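Local coordinates for lipase (Penicillium expansum, PDB 3G7N), which hydrolyses triacylglycerols and other acylglycerol lipids, releasing free fatty acids, as a secreted alkaline lipase of the alpha/beta hydrolase fold, at residues P90-I95 with N166-D171; E113-I118 with Q147-K152; A7-H12 with G212-T217. All blocks are in the same frame, centred on the assembly; numbering follows the deposited sequence.

The chain closes these contacts one inside another: interaction 2 lies within the loop closed by interaction 1, and both lie within the loop closed by interaction 3. Interactions 1 and 2 have centres about 23 Å apart and share the helical layer: helix 133-148 ends in the second and touches Ile95 and Trp169 of the first. Interaction 3, its centre about 31 Å from that of interaction 1 and across the chain's centre, joins helix 8-23 to the loop after strand 206-210 of the central mixed sheet. None touches another; each joins a different part of the domain. Interactions 1 and 2 lie away from the catalytic residues, while Gly212 of interaction 3 is about 11 Å from Asp188.

Interaction 1 of 3, residues P90-I95 with N166-D171; sequences PSDVKI and NQAWAD
Asn166 reaches the backbone of 90-95 with both ends of its side-chain amide. Its ND2 donates to Asp92 O at 3.0 Å, nearly straight (169° at the hydrogen) and within the amide plane, while OD1 accepts from Lys94 N at 3.1 Å, a donor lying well above the carbonyl plane. CG is tucked between the backbone N and the carbonyl carbon (chi1 63°), which also lets OD1 accept from Trp169 N, at 2.9 Å and from the opposite face. That bond makes Asn166 the N-cap of helix 167-175, so one oxygen grips the helix start and the incoming chain together. A backbone bond from Asn166 N to Lys94 O completes the pairing. In this alpha/beta hydrolase fold the contact thus joins the turn ahead of strand 95-96 to the start of a helix that packs beside helix 133-148. Apolar groups fill in behind the amide. Ile95 brings CD1 to 3.5 Å from Trp169 CE3, with its CG1 above one face of the indole toward the rim; Ile140 touches both residues. Val93 directs CG1 to the indole's edge and CG2 toward Ala168, whose CB also meets Asp92 OD2 at 3.4 Å.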
ATOM      1  N   PRO A  90      12.640  14.815   7.120  1.00 15.34           N
ATOM      2  CA  PRO A  90      13.798  15.636   6.757  1.00 16.43           C
ATOM      3  C   PRO A  90      13.431  16.708   5.749  1.00 18.03           C
ATOM      4  O   PRO A  90      12.543  16.507   4.904  1.00 16.65           O
ATOM      5  CB  PRO A  90      14.766  14.634   6.143  1.00 18.18           C
ATOM      6  CG  PRO A  90      14.441  13.336   6.862  1.00 17.54           C
ATOM      7  CD  PRO A  90      12.948  13.376   7.084  1.00 17.29           C
ATOM      8  N   SER A  91      14.196  17.798   5.757  1.00 18.35           N
ATOM      9  CA  SER A  91      13.882  18.991   4.979  1.00 18.38           C
ATOM     10  C   SER A  91      13.781  18.738   3.472  1.00 16.26           C
ATOM     11  O   SER A  91      13.171  19.535   2.758  1.00 21.38           O
ATOM     12  CB  SER A  91      14.938  20.084   5.244  1.00 19.58           C
ATOM     13  OG  SER A  91      16.207  19.698   4.731  1.00 26.00           O
ATOM     14  N   ASP A  92      14.570  17.796   2.980  1.00 17.31           N
ATOM     15  CA  ASP A  92      14.641  17.570   1.540  1.00 21.69           C
ATOM     16  C   ASP A  92      13.565  16.627   0.988  1.00 19.34           C
ATOM     17  O   ASP A  92      13.425  16.491  -0.221  1.00 17.60           O
ATOM     18  CB  ASP A  92      16.044  17.145   1.093  1.00 24.60           C
ATOM     19  CG  ASP A  92      16.548  15.903   1.812  1.00 22.50           C
ATOM     20  OD1 ASP A  92      16.027  15.569   2.904  1.00 30.22           O
ATOM     21  OD2 ASP A  92      17.545  15.318   1.342  1.00 35.26           O
ATOM     22  N   VAL A  93      12.757  16.048   1.870  1.00 15.99           N
ATOM     23  CA  VAL A  93      11.743  15.072   1.445  1.00 15.14           C
ATOM     24  C   VAL A  93      10.633  15.801   0.719  1.00 13.76           C
ATOM     25  O   VAL A  93      10.089  16.786   1.206  1.00 15.59           O
ATOM     26  CB  VAL A  93      11.147  14.324   2.666  1.00 13.42           C
ATOM     27  CG1 VAL A  93       9.845  13.593   2.282  1.00 13.54           C
ATOM     28  CG2 VAL A  93      12.135  13.326   3.177  1.00 14.60           C
ATOM     29  N   LYS A  94      10.284  15.292  -0.461  1.00 12.66           N
ATOM     30  CA  LYS A  94       9.139  15.824  -1.186  1.00 13.77           C
ATOM     31  C   LYS A  94       8.265  14.666  -1.658  1.00  9.69           C
ATOM     32  O   LYS A  94       8.787  13.656  -2.117  1.00 10.84           O
ATOM     33  CB  LYS A  94       9.595  16.627  -2.412  1.00 14.83           C
ATOM     34  CG  LYS A  94      10.491  17.832  -2.100  1.00 16.05           C
ATOM     35  CD  LYS A  94       9.716  18.909  -1.379  1.00 22.06           C
ATOM     36  CE  LYS A  94      10.605  20.107  -1.056  1.00 35.58           C
ATOM     37  NZ  LYS A  94      11.043  20.815  -2.291  1.00 40.31           N
ATOM     38  N   ILE A  95       6.957  14.884  -1.619  1.00  9.89           N
ATOM     39  CA  ILE A  95       5.979  13.865  -2.028  1.00 10.11           C
ATOM     40  C   ILE A  95       4.983  14.543  -2.953  1.00 10.81           C
ATOM     41  O   ILE A  95       4.693  15.734  -2.820  1.00 11.67           O
ATOM     42  CB  ILE A  95       5.220  13.305  -0.780  1.00 12.94           C
ATOM     43  CG1 ILE A  95       6.203  12.670   0.211  1.00 16.86           C
ATOM     44  CG2 ILE A  95       4.143  12.315  -1.195  1.00 18.51           C
ATOM     45  CD1 ILE A  95       5.540  12.219   1.529  1.00 20.01           C
ATOM     46  N   ASN A 166      10.513  11.990  -4.132  1.00 11.08           N
ATOM     47  CA  ASN A 166      11.891  12.112  -4.595  1.00 12.51           C
ATOM     48  C   ASN A 166      12.817  11.149  -3.882  1.00 12.75           C
ATOM     49  O   ASN A 166      12.370  10.311  -3.098  1.00 12.47           O
ATOM     50  CB  ASN A 166      12.384  13.557  -4.490  1.00 13.57           C
ATOM     51  CG  ASN A 166      12.426  14.076  -3.049  1.00 13.63           C
ATOM     52  OD1 ASN A 166      12.119  13.364  -2.086  1.00 12.63           O
ATOM     53  ND2 ASN A 166      12.844  15.332  -2.900  1.00 15.32           N
ATOM     54  N   GLN A 167      14.110  11.187  -4.204  1.00 15.31           N
ATOM     55  CA  GLN A 167      15.031  10.244  -3.588  1.00 15.37           C
ATOM     56  C   GLN A 167      15.090  10.398  -2.069  1.00 14.18           C
ATOM     57  O   GLN A 167      15.201   9.413  -1.347  1.00 13.20           O
ATOM     58  CB  GLN A 167      16.437  10.376  -4.175  1.00 15.68           C
ATOM     59  CG  GLN A 167      17.406   9.294  -3.686  1.00 18.83           C
ATOM     60  CD  GLN A 167      17.083   7.921  -4.237  1.00 26.70           C
ATOM     61  OE1 GLN A 167      17.010   7.730  -5.452  1.00 26.46           O
ATOM     62  NE2 GLN A 167      16.808   6.974  -3.348  1.00 23.21           N
ATOM     63  N   ALA A 168      14.970  11.625  -1.586  1.00 13.79           N
ATOM     64  CA  ALA A 168      15.003  11.845  -0.138  1.00 15.16           C
ATOM     65  C   ALA A 168      13.784  11.176   0.524  1.00 14.75           C
ATOM     66  O   ALA A 168      13.902  10.554   1.579  1.00 13.32           O
ATOM     67  CB  ALA A 168      15.056  13.333   0.186  1.00 16.36           C
ATOM     68  N   TRP A 169      12.642  11.211  -0.163  1.00 13.24           N
ATOM     69  CA  TRP A 169      11.446  10.506   0.306  1.00 12.16           C
ATOM     70  C   TRP A 169      11.702   9.009   0.385  1.00 10.49           C
ATOM     71  O   TRP A 169      11.468   8.378   1.423  1.00 11.23           O
ATOM     72  CB  TRP A 169      10.269  10.778  -0.636  1.00 11.28           C
ATOM     73  CG  TRP A 169       9.251   9.678  -0.625  1.00 10.51           C
ATOM     74  CD1 TRP A 169       9.045   8.751  -1.602  1.00 10.12           C
ATOM     75  CD2 TRP A 169       8.403   9.318   0.469  1.00  9.05           C
ATOM     76  NE1 TRP A 169       8.092   7.846  -1.195  1.00 10.92           N
ATOM     77  CE2 TRP A 169       7.664   8.187   0.062  1.00  9.32           C
ATOM     78  CE3 TRP A 169       8.170   9.861   1.734  1.00 11.83           C
ATOM     79  CZ2 TRP A 169       6.755   7.544   0.913  1.00 11.20           C
ATOM     80  CZ3 TRP A 169       7.295   9.204   2.587  1.00 11.04           C
ATOM     81  CH2 TRP A 169       6.560   8.087   2.152  1.00 11.12           C
ATOM     82  N   ALA A 170      12.251   8.437  -0.684  1.00 10.22           N
ATOM     83  CA  ALA A 170      12.474   7.004  -0.705  1.00 11.85           C
ATOM     84  C   ALA A 170      13.439   6.584   0.403  1.00 12.23           C
ATOM     85  O   ALA A 170      13.274   5.548   1.054  1.00 12.56           O
ATOM     86  CB  ALA A 170      12.961   6.551  -2.077  1.00 12.15           C
ATOM     87  N   ASP A 171      14.451   7.422   0.619  1.00 14.12           N
ATOM     88  CA  ASP A 171      15.452   7.153   1.651  1.00 15.87           C
ATOM     89  C   ASP A 171      14.827   7.205   3.039  1.00 12.83           C
ATOM     90  O   ASP A 171      15.155   6.396   3.905  1.00 14.76           O
ATOM     91  CB  ASP A 171      16.610   8.155   1.567  1.00 17.65           C
ATOM     92  CG  ASP A 171      17.452   7.980   0.314  1.00 25.28           C
ATOM     93  OD1 ASP A 171      17.414   6.891  -0.291  1.00 20.96           O
ATOM     94  OD2 ASP A 171      18.260   8.888   0.013  1.00 25.94           O
TER

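Interaction 2 of 3, residues E113-I118 with Q147-K152; sequences EVKALI and QNFPDK
Phe149 lays its ring against the side of helix 97-120, and the contact is almost wholly apolar. The CH-pi contact comes first: Ile118 CD1 stands over one face of the Phe149 ring, 3.9 Å from the centroid and 26° off the normal, nearest to CD1 of the ring at 3.5 Å. The opposite face is backed by CB of Asn148, so the ring is held between its own neighbour and the isoleucine. Ile118 can do this because its CG1 branch lies anti to the carbonyl carbon (chi1 -73°), carrying CD1 over toward the ring.

Plain apolar packing follows. Val114 CG1 meets Phe149 CE2 at 3.5 Å, approaching obliquely, and Lys115 adds its CB beside Phe149 CE1 at 4.1 Å. Ile118 also uses its other branch: CG2 rests 3.7 Å from both Lys152 CE and Lys152 NZ, the two side chains sliding past each other in opposite directions.

In the fold, this joins the last turns of helix 97-120 to the end of helix 133-148, where Phe149 leaves helical geometry and starts a type I turn to Lys152. Val114 and Ile118 also touch strand 57-62 of the central sheet. With alanine at Phe149, Ile118 CD1 is likely to lose the ring face it rests on, and a gap would probably open beside Val114. Chemically this is a partly exposed apolar contact that rests on close fit and dispersion, with the end of a lysine running along the isoleucine at its margin.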
ATOM      1  N   GLU A 113      -7.640   6.033  15.529  1.00  9.99           N
ATOM      2  CA  GLU A 113      -8.266   4.724  15.652  1.00  9.13           C
ATOM      3  C   GLU A 113      -7.224   3.648  15.915  1.00  8.54           C
ATOM      4  O   GLU A 113      -7.434   2.768  16.761  1.00  9.58           O
ATOM      5  CB  GLU A 113      -9.088   4.387  14.405  1.00 10.95           C
ATOM      6  CG  GLU A 113      -9.711   2.999  14.447  1.00 11.09           C
ATOM      7  CD  GLU A 113     -10.772   2.822  15.533  1.00 14.34           C
ATOM      8  OE1 GLU A 113     -11.207   3.822  16.146  1.00 15.42           O
ATOM      9  OE2 GLU A 113     -11.291   1.694  15.662  1.00 14.60           O
ATOM     10  N   VAL A 114      -6.077   3.721  15.261  1.00  8.93           N
ATOM     11  CA  VAL A 114      -5.021   2.752  15.540  1.00  9.21           C
ATOM     12  C   VAL A 114      -4.587   2.832  17.016  1.00 10.89           C
ATOM     13  O   VAL A 114      -4.386   1.798  17.671  1.00 10.86           O
ATOM     14  CB  VAL A 114      -3.824   2.906  14.579  1.00  8.38           C
ATOM     15  CG1 VAL A 114      -2.636   2.026  15.021  1.00 10.50           C
ATOM     16  CG2 VAL A 114      -4.246   2.589  13.140  1.00  9.66           C
ATOM     17  N   LYS A 115      -4.479   4.048  17.549  1.00 10.26           N
ATOM     18  CA  LYS A 115      -4.083   4.211  18.943  1.00 12.47           C
ATOM     19  C   LYS A 115      -5.121   3.625  19.891  1.00 11.71           C
ATOM     20  O   LYS A 115      -4.771   2.915  20.840  1.00 12.84           O
ATOM     21  CB  LYS A 115      -3.849   5.682  19.260  1.00 14.77           C
ATOM     22  CG  LYS A 115      -3.193   5.924  20.610  1.00 23.54           C
ATOM     23  CD  LYS A 115      -3.104   7.415  20.902  1.00 31.05           C
ATOM     24  CE  LYS A 115      -2.288   7.673  22.167  1.00 42.03           C
ATOM     25  NZ  LYS A 115      -1.902   9.109  22.317  1.00 44.15           N
ATOM     26  N   ALA A 116      -6.395   3.773  19.552  1.00 10.36           N
ATOM     27  CA  ALA A 116      -7.442   3.162  20.344  1.00 11.83           C
ATOM     28  C   ALA A 116      -7.366   1.633  20.286  1.00 11.13           C
ATOM     29  O   ALA A 116      -7.563   0.946  21.298  1.00 12.27           O
ATOM     30  CB  ALA A 116      -8.806   3.650  19.877  1.00 12.70           C
ATOM     31  N   LEU A 117      -7.079   1.081  19.111  1.00 10.30           N
ATOM     32  CA  LEU A 117      -6.994  -0.364  18.977  1.00 10.37           C
ATOM     33  C   LEU A 117      -5.767  -0.925  19.686  1.00  8.88           C
ATOM     34  O   LEU A 117      -5.822  -2.015  20.257  1.00  9.89           O
ATOM     35  CB  LEU A 117      -7.037  -0.778  17.504  1.00  8.66           C
ATOM     36  CG  LEU A 117      -8.405  -0.620  16.846  1.00  9.02           C
ATOM     37  CD1 LEU A 117      -8.279  -0.753  15.327  1.00 10.97           C
ATOM     38  CD2 LEU A 117      -9.368  -1.651  17.387  1.00 12.37           C
ATOM     39  N   ILE A 118      -4.664  -0.185  19.662  1.00  9.68           N
ATOM     40  CA  ILE A 118      -3.461  -0.588  20.400  1.00 11.03           C
ATOM     41  C   ILE A 118      -3.736  -0.701  21.907  1.00 12.68           C
ATOM     42  O   ILE A 118      -3.298  -1.656  22.554  1.00 13.46           O
ATOM     43  CB  ILE A 118      -2.286   0.364  20.136  1.00 10.82           C
ATOM     44  CG1 ILE A 118      -1.722   0.160  18.720  1.00 12.01           C
ATOM     45  CG2 ILE A 118      -1.185   0.173  21.204  1.00 15.18           C
ATOM     46  CD1 ILE A 118      -0.768   1.263  18.284  1.00 12.33           C
ATOM     47  N   GLN A 147       6.344   6.175  12.322  1.00  9.62           N
ATOM     48  CA  GLN A 147       6.734   7.370  13.065  1.00 11.76           C
ATOM     49  C   GLN A 147       5.840   7.573  14.287  1.00 12.90           C
ATOM     50  O   GLN A 147       6.318   8.003  15.356  1.00 14.81           O
ATOM     51  CB  GLN A 147       6.660   8.591  12.159  1.00 11.64           C
ATOM     52  CG  GLN A 147       7.765   8.639  11.122  1.00 13.66           C
ATOM     53  CD  GLN A 147       9.019   9.279  11.664  1.00 12.87           C
ATOM     54  OE1 GLN A 147      10.092   8.667  11.657  1.00 16.47           O
ATOM     55  NE2 GLN A 147       8.911  10.526  12.050  1.00 12.90           N
ATOM     56  N   ASN A 148       4.547   7.277  14.161  1.00 11.64           N
ATOM     57  CA  ASN A 148       3.631   7.451  15.286  1.00 12.14           C
ATOM     58  C   ASN A 148       3.679   6.322  16.300  1.00 12.01           C
ATOM     59  O   ASN A 148       3.411   6.543  17.489  1.00 13.26           O
ATOM     60  CB  ASN A 148       2.199   7.648  14.800  1.00 10.82           C
ATOM     61  CG  ASN A 148       1.911   9.092  14.414  1.00 12.86           C
ATOM     62  OD1 ASN A 148       1.577   9.912  15.272  1.00 15.84           O
ATOM     63  ND2 ASN A 148       2.120   9.439  13.139  1.00 12.59           N
ATOM     64  N   PHE A 149       4.063   5.126  15.866  1.00 11.43           N
ATOM     65  CA  PHE A 149       4.030   3.933  16.713  1.00 10.44           C
ATOM     66  C   PHE A 149       5.357   3.168  16.619  1.00 11.85           C
ATOM     67  O   PHE A 149       5.399   2.016  16.199  1.00 12.20           O
ATOM     68  CB  PHE A 149       2.830   3.041  16.344  1.00 11.95           C
ATOM     69  CG  PHE A 149       1.518   3.768  16.349  1.00 10.97           C
ATOM     70  CD1 PHE A 149       0.961   4.211  17.543  1.00 12.76           C
ATOM     71  CD2 PHE A 149       0.817   3.989  15.172  1.00 11.37           C
ATOM     72  CE1 PHE A 149      -0.220   4.894  17.559  1.00 13.31           C
ATOM     73  CE2 PHE A 149      -0.370   4.681  15.184  1.00 12.63           C
ATOM     74  CZ  PHE A 149      -0.917   5.100  16.383  1.00 12.23           C
ATOM     75  N   PRO A 150       6.450   3.793  17.117  1.00 14.87           N
ATOM     76  CA  PRO A 150       7.780   3.226  16.918  1.00 17.15           C
ATOM     77  C   PRO A 150       8.077   1.958  17.738  1.00 17.61           C
ATOM     78  O   PRO A 150       8.977   1.194  17.383  1.00 20.47           O
ATOM     79  CB  PRO A 150       8.715   4.363  17.346  1.00 18.63           C
ATOM     80  CG  PRO A 150       7.905   5.200  18.271  1.00 17.54           C
ATOM     81  CD  PRO A 150       6.506   5.139  17.714  1.00 15.27           C
ATOM     82  N   ASP A 151       7.214   1.634  18.688  1.00 16.37           N
ATOM     83  CA  ASP A 151       7.375   0.401  19.452  1.00 18.97           C
ATOM     84  C   ASP A 151       6.569  -0.783  18.924  1.00 18.46           C
ATOM     85  O   ASP A 151       6.460  -1.807  19.599  1.00 20.82           O
ATOM     86  CB  ASP A 151       7.053   0.650  20.928  1.00 20.19           C
ATOM     87  CG  ASP A 151       5.626   1.104  21.145  1.00 25.68           C
ATOM     88  OD1 ASP A 151       4.952   1.467  20.155  1.00 33.89           O
ATOM     89  OD2 ASP A 151       5.209   1.216  22.322  1.00 33.80           O
ATOM     90  N   LYS A 152       6.016  -0.662  17.712  1.00 14.13           N
ATOM     91  CA  LYS A 152       5.210  -1.751  17.144  1.00 13.50           C
ATOM     92  C   LYS A 152       5.884  -2.315  15.906  1.00 11.02           C
ATOM     93  O   LYS A 152       6.325  -1.547  15.035  1.00 14.20           O
ATOM     94  CB  LYS A 152       3.821  -1.241  16.764  1.00 13.89           C
ATOM     95  CG  LYS A 152       3.004  -0.735  17.936  1.00 12.79           C
ATOM     96  CD  LYS A 152       2.662  -1.838  18.938  1.00 14.61           C
ATOM     97  CE  LYS A 152       2.109  -1.226  20.228  1.00 14.09           C
ATOM     98  NZ  LYS A 152       1.598  -2.287  21.127  1.00 13.73           N
TER

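Interaction 3 of 3, residues A7-H12 with G212-T217; sequences AFPDLH and GTEAST
Phe8 projects from the N-terminal part of helix 8-23 onto the loop 212-217, and its side chain can be followed outward atom by atom. Phe8 CB lies 3.6 Å from Thr217 OG1 and is flanked by CA and CG of Glu214. With CG set anti to the backbone N (chi1 177°), the ring is carried away from the helix and over the loop backbone. Phe8 CG sits 3.5 Å from Glu214 CA. From there the two sides of the ring part company. Phe8 CD1 comes to 3.2 Å from Thr217 OG1, which lies at the ring's edge near its plane, while Phe8 CD2 has Glu214 CB at 3.9 Å. Further out, Phe8 CE1 meets Thr213 C at 3.5 Å, and the tip, Phe8 CZ, approaches Gly212 O at 3.9 Å. One face is thus spread over the peptide between Thr213 and Glu214, with Glu214 N 3.6 Å above the centre of the Phe8 ring; Glu214 CB makes an off-centre CH-pi contact as well.

The loop is braced by its own bonds. Thr217 OG1 donates to Thr213 O at 2.9 Å, and Glu214 to Thr217 form a type I beta turn. Gly212 takes backbone angles at which a side chain would be jammed against the preceding carbonyl oxygen. The extended Glu214 chain also carries OE1 past the Pro9 ring.

The contact fastens the N-terminal helix to the loop between strands 206-210 and 218-219 at one end of the central sheet, and Phe245 touches Phe8 too. Chemically, the aromatic face serves as a cover for a polar peptide, while the threonine hydroxyl beside it keeps its bond within the loop, so packing rather than hydrogen bonding joins the two segments.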
ATOM      1  N   ALA A   7       6.598 -16.141  -0.246  1.00 15.41           N
ATOM      2  CA  ALA A   7       6.030 -14.789  -0.130  1.00 15.51           C
ATOM      3  C   ALA A   7       4.580 -14.720  -0.586  1.00 14.25           C
ATOM      4  O   ALA A   7       3.885 -13.735  -0.300  1.00 15.36           O
ATOM      5  CB  ALA A   7       6.874 -13.804  -0.920  1.00 14.62           C
ATOM      6  N   PHE A   8       4.150 -15.687  -1.386  1.00 13.48           N
ATOM      7  CA  PHE A   8       2.876 -15.577  -2.088  1.00 11.96           C
ATOM      8  C   PHE A   8       1.668 -15.545  -1.138  1.00 13.88           C
ATOM      9  O   PHE A   8       0.770 -14.717  -1.313  1.00 13.22           O
ATOM     10  CB  PHE A   8       2.714 -16.671  -3.155  1.00 12.68           C
ATOM     11  CG  PHE A   8       1.387 -16.640  -3.860  1.00 11.24           C
ATOM     12  CD1 PHE A   8       1.233 -15.904  -5.024  1.00 13.59           C
ATOM     13  CD2 PHE A   8       0.305 -17.347  -3.384  1.00 15.59           C
ATOM     14  CE1 PHE A   8       0.018 -15.848  -5.676  1.00 12.98           C
ATOM     15  CE2 PHE A   8      -0.923 -17.285  -4.036  1.00 14.64           C
ATOM     16  CZ  PHE A   8      -1.044 -16.566  -5.211  1.00 13.58           C
ATOM     17  N   PRO A   9       1.635 -16.425  -0.119  1.00 13.62           N
ATOM     18  CA  PRO A   9       0.416 -16.434   0.687  1.00 14.50           C
ATOM     19  C   PRO A   9       0.096 -15.087   1.352  1.00 10.78           C
ATOM     20  O   PRO A   9      -1.063 -14.674   1.336  1.00 11.40           O
ATOM     21  CB  PRO A   9       0.689 -17.522   1.731  1.00 15.45           C
ATOM     22  CG  PRO A   9       1.605 -18.477   1.002  1.00 17.41           C
ATOM     23  CD  PRO A   9       2.497 -17.591   0.162  1.00 14.81           C
ATOM     24  N   ASP A  10       1.111 -14.391   1.844  1.00 10.68           N
ATOM     25  CA  ASP A  10       0.822 -13.113   2.496  1.00 12.54           C
ATOM     26  C   ASP A  10       0.404 -12.057   1.466  1.00 11.74           C
ATOM     27  O   ASP A  10      -0.410 -11.188   1.746  1.00 10.50           O
ATOM     28  CB  ASP A  10       1.992 -12.613   3.351  1.00 14.58           C
ATOM     29  CG  ASP A  10       2.156 -13.399   4.638  1.00 18.08           C
ATOM     30  OD1 ASP A  10       1.229 -14.157   4.986  1.00 20.34           O
ATOM     31  OD2 ASP A  10       3.166 -13.171   5.335  1.00 24.47           O
ATOM     32  N   LEU A  11       0.978 -12.108   0.274  1.00 11.35           N
ATOM     33  CA  LEU A  11       0.655 -11.113  -0.743  1.00  9.96           C
ATOM     34  C   LEU A  11      -0.717 -11.395  -1.347  1.00 11.00           C
ATOM     35  O   LEU A  11      -1.465 -10.465  -1.681  1.00  9.06           O
ATOM     36  CB  LEU A  11       1.747 -11.071  -1.809  1.00 12.59           C
ATOM     37  CG  LEU A  11       3.063 -10.471  -1.320  1.00 15.97           C
ATOM     38  CD1 LEU A  11       4.210 -10.856  -2.250  1.00 17.03           C
ATOM     39  CD2 LEU A  11       2.954  -8.960  -1.147  1.00 20.31           C
ATOM     40  N   HIS A  12      -1.072 -12.671  -1.457  1.00 10.58           N
ATOM     41  CA  HIS A  12      -2.395 -13.082  -1.874  1.00  9.64           C
ATOM     42  C   HIS A  12      -3.464 -12.581  -0.887  1.00  8.83           C
ATOM     43  O   HIS A  12      -4.479 -12.035  -1.282  1.00  8.84           O
ATOM     44  CB  HIS A  12      -2.447 -14.621  -2.035  1.00 10.74           C
ATOM     45  CG  HIS A  12      -3.768 -15.145  -2.488  1.00 12.20           C
ATOM     46  ND1 HIS A  12      -4.235 -14.988  -3.776  1.00 15.01           N
ATOM     47  CD2 HIS A  12      -4.675 -15.933  -1.859  1.00 16.33           C
ATOM     48  CE1 HIS A  12      -5.379 -15.632  -3.914  1.00 18.36           C
ATOM     49  NE2 HIS A  12      -5.699 -16.163  -2.748  1.00 18.41           N
ATOM     50  N   GLY A 212       0.409 -14.361 -10.912  1.00 13.38           N
ATOM     51  CA  GLY A 212      -0.867 -14.737 -10.310  1.00 14.28           C
ATOM     52  C   GLY A 212      -0.826 -16.056  -9.562  1.00 14.50           C
ATOM     53  O   GLY A 212      -1.832 -16.503  -9.032  1.00 17.09           O
ATOM     54  N   THR A 213       0.345 -16.673  -9.502  1.00 15.47           N
ATOM     55  CA  THR A 213       0.485 -17.986  -8.876  1.00 18.02           C
ATOM     56  C   THR A 213       1.648 -17.990  -7.892  1.00 14.82           C
ATOM     57  O   THR A 213       2.597 -17.214  -8.023  1.00 14.17           O
ATOM     58  CB  THR A 213       0.742 -19.102  -9.912  1.00 20.30           C
ATOM     59  OG1 THR A 213       1.998 -18.871 -10.553  1.00 20.67           O
ATOM     60  CG2 THR A 213      -0.356 -19.160 -10.954  1.00 24.11           C
ATOM     61  N   GLU A 214       1.630 -18.942  -6.959  1.00 15.03           N
ATOM     62  CA  GLU A 214       2.718 -19.087  -6.016  1.00 14.41           C
ATOM     63  C   GLU A 214       4.029 -19.395  -6.739  1.00 15.55           C
ATOM     64  O   GLU A 214       5.069 -18.807  -6.453  1.00 14.54           O
ATOM     65  CB  GLU A 214       2.395 -20.200  -5.017  1.00 20.18           C
ATOM     66  CG  GLU A 214       3.447 -20.367  -3.941  1.00 21.62           C
ATOM     67  CD  GLU A 214       2.969 -21.203  -2.762  1.00 38.99           C
ATOM     68  OE1 GLU A 214       2.017 -20.778  -2.070  1.00 41.44           O
ATOM     69  OE2 GLU A 214       3.641 -22.202  -2.439  1.00 43.74           O
ATOM     70  N   ALA A 215       3.954 -20.298  -7.712  1.00 16.93           N
ATOM     71  CA  ALA A 215       5.150 -20.772  -8.405  1.00 18.32           C
ATOM     72  C   ALA A 215       5.861 -19.642  -9.153  1.00 19.63           C
ATOM     73  O   ALA A 215       7.099 -19.601  -9.209  1.00 18.81           O
ATOM     74  CB  ALA A 215       4.790 -21.908  -9.368  1.00 23.46           C
ATOM     75  N   SER A 216       5.084 -18.670  -9.624  1.00 15.22           N
ATOM     76  CA  SER A 216       5.626 -17.579 -10.431  1.00 14.45           C
ATOM     77  C   SER A 216       6.145 -16.421  -9.591  1.00 13.51           C
ATOM     78  O   SER A 216       6.586 -15.431 -10.137  1.00 15.80           O
ATOM     79  CB  SER A 216       4.577 -17.056 -11.414  1.00 16.83           C
ATOM     80  OG  SER A 216       3.528 -16.376 -10.741  1.00 17.66           O
ATOM     81  N   THR A 217       5.987 -16.505  -8.273  1.00 12.56           N
ATOM     82  CA  THR A 217       6.309 -15.387  -7.387  1.00 11.87           C
ATOM     83  C   THR A 217       7.801 -15.229  -7.156  1.00 12.42           C
ATOM     84  O   THR A 217       8.493 -16.206  -6.822  1.00 14.32           O
ATOM     85  CB  THR A 217       5.596 -15.528  -6.033  1.00 13.46           C
ATOM     86  OG1 THR A 217       4.185 -15.482  -6.248  1.00 12.62           O
ATOM     87  CG2 THR A 217       6.002 -14.393  -5.093  1.00 15.32           C
TER